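Local atomic coordinates of probable uracil-DNA glycosylase (Acanthamoeba polyphaga mimivirus, PDB entry 5X55), a protein that belongs to the uracil-DNA glycosylase superfamily and is built as an alpha/beta fold round a four-stranded parallel sheet. Residues S208-L213 with G241-W246; K184-G189 with G250-N255; P218-N223 with S316-P321. One frame throughout, in Å; residues are numbered along the deposited sequence.

Followed from the N terminus, the chain first lays down strand 185-189, whose segment 184-189 later finds its partner in 250-255; interaction 2 thereby closes a loop of 60 intervening residues and joins two neighbouring strands of the central parallel sheet. Within that loop lies interaction 1, in which the loop segment 208-213 meets the turn that leads into helix 244-248, 27 residues intervening. Interaction 3 starts inside both loops, at the first turn of helix 219-230, but its second half, 316-321, comes only after strand 312-316. It therefore crosses the other two, closing a loop of 92 intervening residues and joining helix 219-230 to the loop after strand 312-316.

Interaction 1. Residues S208-L213 with G241-W246; sequences SFSVPL and GCLASW
Ser-210 meets Leu-243 with both ends of its short side chain. Its OG accepts the backbone N-H of Leu-243 at 3.1 Å in a nearly straight bond (169°), while its CB lies against Leu-243 CG at 3.8 Å. The hydroxyl gets there because OG stands anti to the backbone N (chi1 180°), extended across to the other segment. Since Leu-243 is the N-cap residue of helix 244-248, a serine distant in sequence thus satisfies an amide right at the helix start. The next residue adds a bond in the reverse direction: Val-211 N donates to Gly-241 O at 3.0 Å, coming from above the carbonyl plane, 48° out of it. The pair of bonds fixes the two backbones against each other. Val-211 CG2 sits 3.8 Å from Gly-241 CA, a close approach made where the partner has no side chain. Farther along, Leu-213 turns its CD2 branch onto Cys-242 CB at 3.8 Å, and a water links Pro-212 O to Gly-241 N. At the other end Leu-243 divides its two methyls: CD1 reaches Phe-209 CB at 4.2 Å, whereas CD2 lies over one face of the Trp-246 indole, toward the rim. Two backbone amides and the leucine side chains thus hold the loop to the helix start, and the packing continues into the neighbouring elements. Leu-243 also packs on Leu-221 and Tyr-225 of helix 219-230 and on Met-253 of strand 251-255, and Phe-209 makes an edge-to-face contact with Trp-295 of strand 291-295.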
ATOM      1  N   SER A 208      -2.759   0.986   0.417  1.00 14.54           N
ATOM      2  CA  SER A 208      -3.069  -0.083   1.355  1.00 15.49           C
ATOM      3  C   SER A 208      -3.903   0.467   2.510  1.00 15.05           C
ATOM      4  O   SER A 208      -3.740   1.621   2.929  1.00 12.04           O
ATOM      5  CB  SER A 208      -1.791  -0.771   1.864  1.00 15.69           C
ATOM      6  OG  SER A 208      -0.872   0.120   2.462  1.00 14.13           O
ATOM      7  N   PHE A 209      -4.864  -0.349   2.949  1.00 13.78           N
ATOM      8  CA  PHE A 209      -5.732  -0.129   4.105  1.00 17.44           C
ATOM      9  C   PHE A 209      -6.766   0.992   3.945  1.00 16.20           C
ATOM     10  O   PHE A 209      -7.832   0.917   4.556  1.00 18.98           O
ATOM     11  CB  PHE A 209      -4.872   0.072   5.355  1.00 14.80           C
ATOM     12  CG  PHE A 209      -4.080  -1.154   5.708  1.00 18.87           C
ATOM     13  CD1 PHE A 209      -4.706  -2.233   6.333  1.00 17.87           C
ATOM     14  CD2 PHE A 209      -2.735  -1.267   5.348  1.00 14.40           C
ATOM     15  CE1 PHE A 209      -3.997  -3.387   6.638  1.00 18.78           C
ATOM     16  CE2 PHE A 209      -2.025  -2.429   5.634  1.00 17.41           C
ATOM     17  CZ  PHE A 209      -2.656  -3.490   6.282  1.00 17.03           C
ATOM     18  N   SER A 210      -6.517   1.979   3.093  1.00 15.64           N
ATOM     19  CA  SER A 210      -7.415   3.121   2.987  1.00 17.03           C
ATOM     20  C   SER A 210      -8.631   2.825   2.101  1.00 17.36           C
ATOM     21  O   SER A 210      -8.574   2.004   1.177  1.00 14.88           O
ATOM     22  CB  SER A 210      -6.651   4.333   2.445  1.00 15.55           C
ATOM     23  OG  SER A 210      -7.520   5.441   2.333  1.00 19.58           O
ATOM     24  N   VAL A 211      -9.739   3.506   2.400  1.00 18.79           N
ATOM     25  CA  VAL A 211     -10.962   3.469   1.591  1.00 18.77           C
ATOM     26  C   VAL A 211     -11.499   4.888   1.426  1.00 22.87           C
ATOM     27  O   VAL A 211     -11.232   5.770   2.253  1.00 20.70           O
ATOM     28  CB  VAL A 211     -12.052   2.564   2.220  1.00 18.63           C
ATOM     29  CG1 VAL A 211     -11.624   1.098   2.218  1.00 17.54           C
ATOM     30  CG2 VAL A 211     -12.431   3.032   3.625  1.00 19.16           C
ATOM     31  N   PRO A 212     -12.294   5.126   0.370  1.00 23.82           N
ATOM     32  CA  PRO A 212     -12.887   6.455   0.172  1.00 19.16           C
ATOM     33  C   PRO A 212     -13.755   6.874   1.340  1.00 19.92           C
ATOM     34  O   PRO A 212     -14.261   6.043   2.104  1.00 21.51           O
ATOM     35  CB  PRO A 212     -13.735   6.286  -1.094  1.00 21.40           C
ATOM     36  CG  PRO A 212     -13.084   5.156  -1.825  1.00 18.48           C
ATOM     37  CD  PRO A 212     -12.634   4.215  -0.738  1.00 21.12           C
ATOM     38  N   LEU A 213     -13.922   8.191   1.461  1.00 17.73           N
ATOM     39  CA  LEU A 213     -14.900   8.754   2.385  1.00 21.20           C
ATOM     40  C   LEU A 213     -16.291   8.205   2.082  1.00 23.16           C
ATOM     41  O   LEU A 213     -16.613   7.884   0.938  1.00 20.65           O
ATOM     42  CB  LEU A 213     -14.917  10.278   2.268  1.00 22.44           C
ATOM     43  CG  LEU A 213     -13.618  11.010   2.600  1.00 24.23           C
ATOM     44  CD1 LEU A 213     -13.692  12.442   2.112  1.00 23.74           C
ATOM     45  CD2 LEU A 213     -13.342  10.964   4.090  1.00 24.66           C
ATOM     46  N   GLY A 241     -12.597   6.088   6.666  1.00 17.70           N
ATOM     47  CA  GLY A 241     -11.395   5.280   6.553  1.00 19.03           C
ATOM     48  C   GLY A 241     -10.365   5.813   5.575  1.00 19.78           C
ATOM     49  O   GLY A 241      -9.571   5.047   5.018  1.00 19.42           O
ATOM     50  N   CYS A 242     -10.355   7.116   5.343  1.00 18.80           N
ATOM     51  CA  CYS A 242      -9.518   7.701   4.303  1.00 18.46           C
ATOM     52  C   CYS A 242      -8.211   8.210   4.904  1.00 18.85           C
ATOM     53  O   CYS A 242      -8.217   9.125   5.736  1.00 22.84           O
ATOM     54  CB  CYS A 242     -10.258   8.826   3.587  1.00 21.61           C
ATOM     55  SG  CYS A 242      -9.330   9.446   2.211  1.00 30.72           S
ATOM     56  N   LEU A 243      -7.094   7.627   4.465  1.00 16.91           N
ATOM     57  CA  LEU A 243      -5.780   7.874   5.048  1.00 19.49           C
ATOM     58  C   LEU A 243      -4.971   8.927   4.282  1.00 21.98           C
ATOM     59  O   LEU A 243      -3.737   8.976   4.414  1.00 18.25           O
ATOM     60  CB  LEU A 243      -5.013   6.554   5.136  1.00 16.38           C
ATOM     61  CG  LEU A 243      -5.810   5.526   5.952  1.00 18.62           C
ATOM     62  CD1 LEU A 243      -5.073   4.191   6.070  1.00 14.85           C
ATOM     63  CD2 LEU A 243      -6.139   6.100   7.350  1.00 17.50           C
ATOM     64  N   ALA A 244      -5.649   9.771   3.495  1.00 16.48           N
ATOM     65  CA  ALA A 244      -4.996  10.863   2.778  1.00 19.01           C
ATOM     66  C   ALA A 244      -4.013  11.632   3.662  1.00 18.98           C
ATOM     67  O   ALA A 244      -2.918  12.008   3.220  1.00 20.37           O
ATOM     68  CB  ALA A 244      -6.072  11.792   2.224  1.00 19.01           C
ATOM     69  N   SER A 245      -4.363  11.826   4.929  1.00 17.80           N
ATOM     70  CA  SER A 245      -3.539  12.639   5.816  1.00 21.04           C
ATOM     71  C   SER A 245      -2.173  12.005   6.053  1.00 22.76           C
ATOM     72  O   SER A 245      -1.140  12.689   6.021  1.00 19.58           O
ATOM     73  CB  SER A 245      -4.273  12.841   7.140  1.00 20.60           C
ATOM     74  OG  SER A 245      -3.429  13.492   8.063  1.00 27.42           O
ATOM     75  N   TRP A 246      -2.151  10.694   6.322  1.00 20.22           N
ATOM     76  CA  TRP A 246      -0.889  10.011   6.578  1.00 14.82           C
ATOM     77  C   TRP A 246      -0.031   9.964   5.331  1.00 14.39           C
ATOM     78  O   TRP A 246       1.196  10.118   5.402  1.00 16.61           O
ATOM     79  CB  TRP A 246      -1.141   8.584   7.078  1.00 14.28           C
ATOM     80  CG  TRP A 246      -1.939   8.490   8.318  1.00 17.40           C
ATOM     81  CD1 TRP A 246      -2.349   9.524   9.124  1.00 18.03           C
ATOM     82  CD2 TRP A 246      -2.446   7.294   8.909  1.00 15.51           C
ATOM     83  NE1 TRP A 246      -3.073   9.038  10.174  1.00 19.47           N
ATOM     84  CE2 TRP A 246      -3.153   7.669  10.065  1.00 19.38           C
ATOM     85  CE3 TRP A 246      -2.370   5.936   8.567  1.00 19.22           C
ATOM     86  CZ2 TRP A 246      -3.795   6.740  10.876  1.00 17.50           C
ATOM     87  CZ3 TRP A 246      -2.996   5.009   9.376  1.00 19.48           C
ATOM     88  CH2 TRP A 246      -3.706   5.416  10.518  1.00 21.76           C
TER
HETATM   89  O   HOH W   1     -14.725   6.121   4.838  1.00 20.38           O

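Interaction 2. Residues K184-G189 with G250-N255; sequences KVVILG and GTFMIN
Strands 185-189 and 251-255 run parallel, their axes approaching to 4.6 Å with 19° between their directions, and Val-185 pairs with Thr-251, Val-186 with Phe-252. At the entry, Gly-250 O is gripped by two amides: Lys-184 N, at 2.9 Å and on a lone pair, and Val-185 N in a longer bond tilted from the carbonyl plane. The ladder continues with Phe-252 N to Val-185 O at 2.6 Å and Ile-187 N to Phe-252 O, weakens at Ile-254 N to Ile-187 O, and ends with Gly-189 N to Ile-254 O at 2.7 Å.

Side chains alternate between the faces. On one, Val-186 CG1 touches the edge of the Phe-252 ring at CD2 (4.1 Å), the ring being extended outward with CG anti to the backbone N (chi1 -171°). Ile-254 lays CG2 over one face of that ring, and its CG1, set between the backbone N and the carbonyl carbon (chi1 59°), runs alongside Leu-188 CD2 at 3.8 Å. Helices 173-177 and 273-286 cover this face. On the other, Ile-187 CD1 slants across Thr-251 CG2 at 3.6 Å, while Thr-251 OG1 is hydrogen-bonded to Trp-246 O. Asn-255 OD1 lies 3.3 Å from Gly-189 CA, over a residue without a side chain.

Gly-250, with positive phi, is the C-prime residue of a Schellman motif closing the preceding helix, so the chain turns out of the helix and enters strand 251-255 at the very next residue. Adjacent parallel strands joined through intervening helices form a beta-alpha-beta crossover, here at the centre of the alpha/beta fold; Gly-189 opens the Gly-Gln-Asp-Pro-Tyr sequence familiar in this family.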
ATOM      1  N   LYS A 184       8.909   8.471   4.077  1.00 21.33           N
ATOM      2  CA  LYS A 184       9.507   8.205   5.384  1.00 22.11           C
ATOM      3  C   LYS A 184       9.193   6.824   5.940  1.00 19.35           C
ATOM      4  O   LYS A 184      10.020   6.261   6.646  1.00 18.51           O
ATOM      5  CB  LYS A 184       9.048   9.245   6.404  1.00 22.53           C
ATOM      6  CG  LYS A 184       9.313  10.655   5.975  1.00 22.98           C
ATOM      7  CD  LYS A 184       8.195  11.546   6.459  1.00 26.28           C
ATOM      8  CE  LYS A 184       8.646  12.486   7.533  1.00 29.48           C
ATOM      9  NZ  LYS A 184       7.631  13.601   7.684  1.00 36.87           N
ATOM     10  N   VAL A 185       8.008   6.291   5.662  1.00 19.70           N
ATOM     11  CA  VAL A 185       7.532   5.027   6.203  1.00 15.49           C
ATOM     12  C   VAL A 185       6.873   4.285   5.058  1.00 16.24           C
ATOM     13  O   VAL A 185       6.148   4.892   4.262  1.00 16.52           O
ATOM     14  CB  VAL A 185       6.523   5.237   7.356  1.00 17.07           C
ATOM     15  CG1 VAL A 185       6.125   3.908   7.972  1.00 16.84           C
ATOM     16  CG2 VAL A 185       7.081   6.177   8.400  1.00 18.74           C
ATOM     17  N   VAL A 186       7.162   2.987   4.943  1.00 14.68           N
ATOM     18  CA  VAL A 186       6.567   2.115   3.934  1.00 11.95           C
ATOM     19  C   VAL A 186       5.708   1.107   4.679  1.00 16.97           C
ATOM     20  O   VAL A 186       6.228   0.339   5.500  1.00 19.24           O
ATOM     21  CB  VAL A 186       7.637   1.396   3.098  1.00 16.90           C
ATOM     22  CG1 VAL A 186       6.969   0.442   2.103  1.00 12.42           C
ATOM     23  CG2 VAL A 186       8.553   2.405   2.393  1.00 12.63           C
ATOM     24  N   ILE A 187       4.399   1.125   4.422  1.00 13.37           N
ATOM     25  CA  ILE A 187       3.457   0.168   5.011  1.00 17.93           C
ATOM     26  C   ILE A 187       2.873  -0.687   3.888  1.00 18.27           C
ATOM     27  O   ILE A 187       2.042  -0.218   3.097  1.00 17.50           O
ATOM     28  CB  ILE A 187       2.340   0.856   5.813  1.00 16.50           C
ATOM     29  CG1 ILE A 187       2.920   1.932   6.741  1.00 12.07           C
ATOM     30  CG2 ILE A 187       1.545  -0.194   6.619  1.00 12.37           C
ATOM     31  CD1 ILE A 187       1.951   2.435   7.778  1.00  9.65           C
ATOM     32  N   LEU A 188       3.270  -1.950   3.841  1.00 17.82           N
ATOM     33  CA  LEU A 188       2.785  -2.860   2.812  1.00 18.28           C
ATOM     34  C   LEU A 188       1.454  -3.497   3.190  1.00 16.58           C
ATOM     35  O   LEU A 188       1.293  -4.028   4.292  1.00 21.71           O
ATOM     36  CB  LEU A 188       3.810  -3.945   2.557  1.00 18.93           C
ATOM     37  CG  LEU A 188       4.969  -3.353   1.777  1.00 25.29           C
ATOM     38  CD1 LEU A 188       6.192  -4.189   2.058  1.00 25.57           C
ATOM     39  CD2 LEU A 188       4.613  -3.325   0.294  1.00 22.69           C
ATOM     40  N   GLY A 189       0.500  -3.426   2.273  1.00 15.30           N
ATOM     41  CA  GLY A 189      -0.617  -4.341   2.269  1.00 17.76           C
ATOM     42  C   GLY A 189      -0.340  -5.521   1.338  1.00 18.46           C
ATOM     43  O   GLY A 189       0.691  -5.622   0.664  1.00 20.50           O
ATOM     44  N   GLY A 250       4.107  11.484   4.043  1.00 19.84           N
ATOM     45  CA  GLY A 250       5.206  10.583   3.784  1.00 20.02           C
ATOM     46  C   GLY A 250       5.002   9.137   4.190  1.00 17.86           C
ATOM     47  O   GLY A 250       5.982   8.388   4.224  1.00 18.12           O
ATOM     48  N   THR A 251       3.772   8.713   4.480  1.00 14.89           N
ATOM     49  CA  THR A 251       3.490   7.307   4.740  1.00 15.66           C
ATOM     50  C   THR A 251       3.173   6.624   3.406  1.00 17.67           C
ATOM     51  O   THR A 251       2.102   6.839   2.824  1.00 16.28           O
ATOM     52  CB  THR A 251       2.348   7.145   5.742  1.00 15.32           C
ATOM     53  OG1 THR A 251       2.498   8.105   6.795  1.00 13.48           O
ATOM     54  CG2 THR A 251       2.401   5.745   6.357  1.00 12.96           C
ATOM     55  N   PHE A 252       4.100   5.790   2.929  1.00 12.50           N
ATOM     56  CA  PHE A 252       4.004   5.154   1.609  1.00 17.52           C
ATOM     57  C   PHE A 252       3.254   3.834   1.765  1.00 16.17           C
ATOM     58  O   PHE A 252       3.841   2.778   1.997  1.00 14.36           O
ATOM     59  CB  PHE A 252       5.400   4.947   1.030  1.00 15.88           C
ATOM     60  CG  PHE A 252       5.431   4.496  -0.414  1.00 16.78           C
ATOM     61  CD1 PHE A 252       5.077   5.365  -1.440  1.00 16.27           C
ATOM     62  CD2 PHE A 252       5.887   3.229  -0.747  1.00 14.95           C
ATOM     63  CE1 PHE A 252       5.143   4.973  -2.768  1.00 15.42           C
ATOM     64  CE2 PHE A 252       5.956   2.826  -2.082  1.00 17.09           C
ATOM     65  CZ  PHE A 252       5.579   3.706  -3.097  1.00 16.47           C
ATOM     66  N   MET A 253       1.942   3.892   1.623  1.00 16.38           N
ATOM     67  CA  MET A 253       1.068   2.761   1.918  1.00 16.43           C
ATOM     68  C   MET A 253       0.625   2.167   0.595  1.00 16.09           C
ATOM     69  O   MET A 253      -0.305   2.669  -0.035  1.00 19.39           O
ATOM     70  CB  MET A 253      -0.133   3.201   2.752  1.00 11.76           C
ATOM     71  CG  MET A 253       0.225   4.004   4.009  1.00 14.20           C
ATOM     72  SD  MET A 253      -1.246   4.381   5.004  1.00 17.13           S
ATOM     73  CE  MET A 253      -1.634   2.715   5.581  1.00 15.70           C
ATOM     74  N   ILE A 254       1.282   1.084   0.183  1.00 16.68           N
ATOM     75  CA  ILE A 254       0.963   0.393  -1.058  1.00 16.79           C
ATOM     76  C   ILE A 254       0.610  -1.062  -0.753  1.00 18.28           C
ATOM     77  O   ILE A 254       0.953  -1.610   0.297  1.00 17.52           O
ATOM     78  CB  ILE A 254       2.133   0.450  -2.061  1.00 21.59           C
ATOM     79  CG1 ILE A 254       3.378  -0.183  -1.437  1.00 21.93           C
ATOM     80  CG2 ILE A 254       2.422   1.870  -2.486  1.00 16.25           C
ATOM     81  CD1 ILE A 254       4.451  -0.530  -2.434  1.00 19.91           C
ATOM     82  N   ASN A 255      -0.071  -1.689  -1.709  1.00 16.82           N
ATOM     83  CA  ASN A 255      -0.326  -3.121  -1.714  1.00 15.26           C
ATOM     84  C   ASN A 255       0.696  -3.815  -2.617  1.00 17.51           C
ATOM     85  O   ASN A 255       0.945  -3.358  -3.735  1.00 16.68           O
ATOM     86  CB  ASN A 255      -1.746  -3.403  -2.198  1.00 16.65           C
ATOM     87  CG  ASN A 255      -2.813  -2.911  -1.225  1.00 17.76           C
ATOM     88  OD1 ASN A 255      -2.739  -3.183  -0.034  1.00 17.41           O
ATOM     89  ND2 ASN A 255      -3.816  -2.200  -1.734  1.00 13.13           N
TER

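Interaction 3. Residues P218-N223 with S316-P321; sequences PKSLAN and SSHPSP
Asn-223 ND2 donates to Pro-319 O at 2.7 Å, the acceptor lying in the amide plane (5° out of it) and the donor nearly along the C=O axis. The bond fastens the first turns of helix 219-230 to the loop after strand 312-316, which carries the His-Pro-Ser-Pro sequence known from family 1 uracil-DNA glycosylases. Asn-223 reaches the loop with CG anti to its own carbonyl carbon (chi1 -74°), and Asn-223 CB also comes within 3.3 Å of Pro-319 O.

One turn earlier, Ser-220 fits closely against the loop. Ser-220 OG lies 3.2 Å from Ser-320 CA and, near the plane of the His-318 ring, meets the ring edge at His-318 CE1 (3.6 Å). At the outer, solvent-facing side, the aliphatic part of Lys-219 crosses the Pro-321 ring at about a right angle, Lys-219 CB lying 3.8 Å from Pro-321 CD, beyond which the chain of Lys-219 runs off from the loop. Inside the loop, the imidazole is held in its turn: Ser-320 N donates to His-318 ND1 at 2.9 Å, tilted slightly from the ring plane, while Pro-319 CD lies over one ring face.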
ATOM      1  N   PRO A 218     -13.083  -0.657   7.044  1.00 24.34           N
ATOM      2  CA  PRO A 218     -12.789  -2.102   7.133  1.00 29.72           C
ATOM      3  C   PRO A 218     -12.201  -2.483   8.487  1.00 23.43           C
ATOM      4  O   PRO A 218     -11.551  -1.675   9.154  1.00 20.39           O
ATOM      5  CB  PRO A 218     -11.767  -2.339   6.010  1.00 19.88           C
ATOM      6  CG  PRO A 218     -11.860  -1.088   5.135  1.00 25.71           C
ATOM      7  CD  PRO A 218     -12.231   0.026   6.059  1.00 22.56           C
ATOM      8  N   LYS A 219     -12.414  -3.748   8.873  1.00 20.68           N
ATOM      9  CA  LYS A 219     -12.113  -4.170  10.240  1.00 27.59           C
ATOM     10  C   LYS A 219     -10.626  -4.041  10.563  1.00 23.32           C
ATOM     11  O   LYS A 219     -10.257  -3.649  11.683  1.00 21.52           O
ATOM     12  CB  LYS A 219     -12.611  -5.599  10.458  1.00 28.02           C
ATOM     13  CG  LYS A 219     -14.125  -5.657  10.668  1.00 27.55           C
ATOM     14  CD  LYS A 219     -14.673  -7.064  10.476  1.00 44.13           C
ATOM     15  CE  LYS A 219     -16.174  -7.101  10.738  1.00 49.88           C
ATOM     16  NZ  LYS A 219     -16.538  -6.514  12.070  1.00 42.81           N
ATOM     17  N   SER A 220      -9.761  -4.341   9.591  1.00 18.35           N
ATOM     18  CA  SER A 220      -8.329  -4.133   9.779  1.00 21.92           C
ATOM     19  C   SER A 220      -8.025  -2.688  10.152  1.00 20.57           C
ATOM     20  O   SER A 220      -7.295  -2.417  11.117  1.00 20.85           O
ATOM     21  CB  SER A 220      -7.590  -4.523   8.513  1.00 14.58           C
ATOM     22  OG  SER A 220      -7.632  -5.927   8.384  1.00 29.34           O
ATOM     23  N   LEU A 221      -8.598  -1.744   9.404  1.00 16.37           N
ATOM     24  CA  LEU A 221      -8.321  -0.342   9.661  1.00 18.17           C
ATOM     25  C   LEU A 221      -8.881   0.082  11.009  1.00 18.92           C
ATOM     26  O   LEU A 221      -8.241   0.858  11.732  1.00 20.84           O
ATOM     27  CB  LEU A 221      -8.888   0.516   8.531  1.00 16.63           C
ATOM     28  CG  LEU A 221      -8.630   2.026   8.578  1.00 20.18           C
ATOM     29  CD1 LEU A 221      -7.152   2.322   8.808  1.00 16.08           C
ATOM     30  CD2 LEU A 221      -9.100   2.643   7.274  1.00 15.15           C
ATOM     31  N   ALA A 222     -10.073  -0.416  11.370  1.00 18.67           N
ATOM     32  CA  ALA A 222     -10.615  -0.125  12.693  1.00 15.54           C
ATOM     33  C   ALA A 222      -9.653  -0.585  13.772  1.00 18.23           C
ATOM     34  O   ALA A 222      -9.477   0.092  14.797  1.00 18.92           O
ATOM     35  CB  ALA A 222     -11.988  -0.790  12.877  1.00 16.35           C
ATOM     36  N   ASN A 223      -8.993  -1.723  13.544  1.00 18.16           N
ATOM     37  CA  ASN A 223      -8.038  -2.219  14.527  1.00 18.47           C
ATOM     38  C   ASN A 223      -6.790  -1.352  14.567  1.00 17.43           C
ATOM     39  O   ASN A 223      -6.221  -1.119  15.644  1.00 19.46           O
ATOM     40  CB  ASN A 223      -7.700  -3.684  14.232  1.00 20.79           C
ATOM     41  CG  ASN A 223      -8.844  -4.622  14.611  1.00 21.19           C
ATOM     42  OD1 ASN A 223      -9.780  -4.201  15.280  1.00 23.67           O
ATOM     43  ND2 ASN A 223      -8.767  -5.891  14.194  1.00 19.72           N
ATOM     44  N   SER A 316       5.097  -7.238  13.278  1.00 16.25           N
ATOM     45  CA  SER A 316       4.117  -7.827  14.179  1.00 17.96           C
ATOM     46  C   SER A 316       3.141  -8.644  13.344  1.00 18.80           C
ATOM     47  O   SER A 316       3.294  -8.768  12.127  1.00 18.54           O
ATOM     48  CB  SER A 316       3.378  -6.745  14.958  1.00 22.60           C
ATOM     49  OG  SER A 316       2.451  -6.112  14.088  1.00 23.01           O
ATOM     50  N   SER A 317       2.113  -9.179  13.999  1.00 18.74           N
ATOM     51  CA  SER A 317       1.048  -9.820  13.245  1.00 18.95           C
ATOM     52  C   SER A 317       0.165  -8.767  12.567  1.00 21.30           C
ATOM     53  O   SER A 317       0.227  -7.564  12.853  1.00 16.22           O
ATOM     54  CB  SER A 317       0.192 -10.713  14.147  1.00 22.59           C
ATOM     55  OG  SER A 317      -0.791  -9.949  14.843  1.00 19.95           O
ATOM     56  N   HIS A 318      -0.690  -9.261  11.679  1.00 20.23           N
ATOM     57  CA  HIS A 318      -1.564  -8.417  10.885  1.00 19.52           C
ATOM     58  C   HIS A 318      -2.740  -7.907  11.724  1.00 21.37           C
ATOM     59  O   HIS A 318      -3.233  -8.613  12.612  1.00 21.57           O
ATOM     60  CB  HIS A 318      -2.083  -9.214   9.691  1.00 18.16           C
ATOM     61  CG  HIS A 318      -2.745  -8.389   8.627  1.00 20.63           C
ATOM     62  ND1 HIS A 318      -4.071  -8.019   8.689  1.00 24.99           N
ATOM     63  CD2 HIS A 318      -2.276  -7.905   7.451  1.00 19.40           C
ATOM     64  CE1 HIS A 318      -4.390  -7.335   7.605  1.00 22.66           C
ATOM     65  NE2 HIS A 318      -3.317  -7.242   6.842  1.00 22.46           N
ATOM     66  N   PRO A 319      -3.221  -6.692  11.444  1.00 19.11           N
ATOM     67  CA  PRO A 319      -4.326  -6.126  12.232  1.00 19.86           C
ATOM     68  C   PRO A 319      -5.687  -6.704  11.922  1.00 21.86           C
ATOM     69  O   PRO A 319      -6.659  -6.305  12.574  1.00 18.17           O
ATOM     70  CB  PRO A 319      -4.298  -4.636  11.854  1.00 19.58           C
ATOM     71  CG  PRO A 319      -3.738  -4.618  10.491  1.00 18.37           C
ATOM     72  CD  PRO A 319      -2.659  -5.690  10.520  1.00 20.49           C
ATOM     73  N   SER A 320      -5.820  -7.587  10.934  1.00 22.89           N
ATOM     74  CA  SER A 320      -7.131  -8.150  10.662  1.00 22.90           C
ATOM     75  C   SER A 320      -7.647  -8.869  11.911  1.00 21.82           C
ATOM     76  O   SER A 320      -6.850  -9.321  12.736  1.00 22.90           O
ATOM     77  CB  SER A 320      -7.067  -9.116   9.488  1.00 25.40           C
ATOM     78  OG  SER A 320      -7.002 -10.455   9.949  1.00 31.29           O
ATOM     79  N   PRO A 321      -8.971  -8.957  12.096  1.00 24.48           N
ATOM     80  CA  PRO A 321      -9.499  -9.591  13.324  1.00 27.87           C
ATOM     81  C   PRO A 321      -9.054 -11.034  13.528  1.00 27.56           C
ATOM     82  O   PRO A 321      -9.050 -11.512  14.673  1.00 26.96           O
ATOM     83  CB  PRO A 321     -11.029  -9.496  13.155  1.00 25.18           C
ATOM     84  CG  PRO A 321     -11.271  -8.986  11.769  1.00 28.62           C
ATOM     85  CD  PRO A 321     -10.025  -8.255  11.345  1.00 27.18           C
TER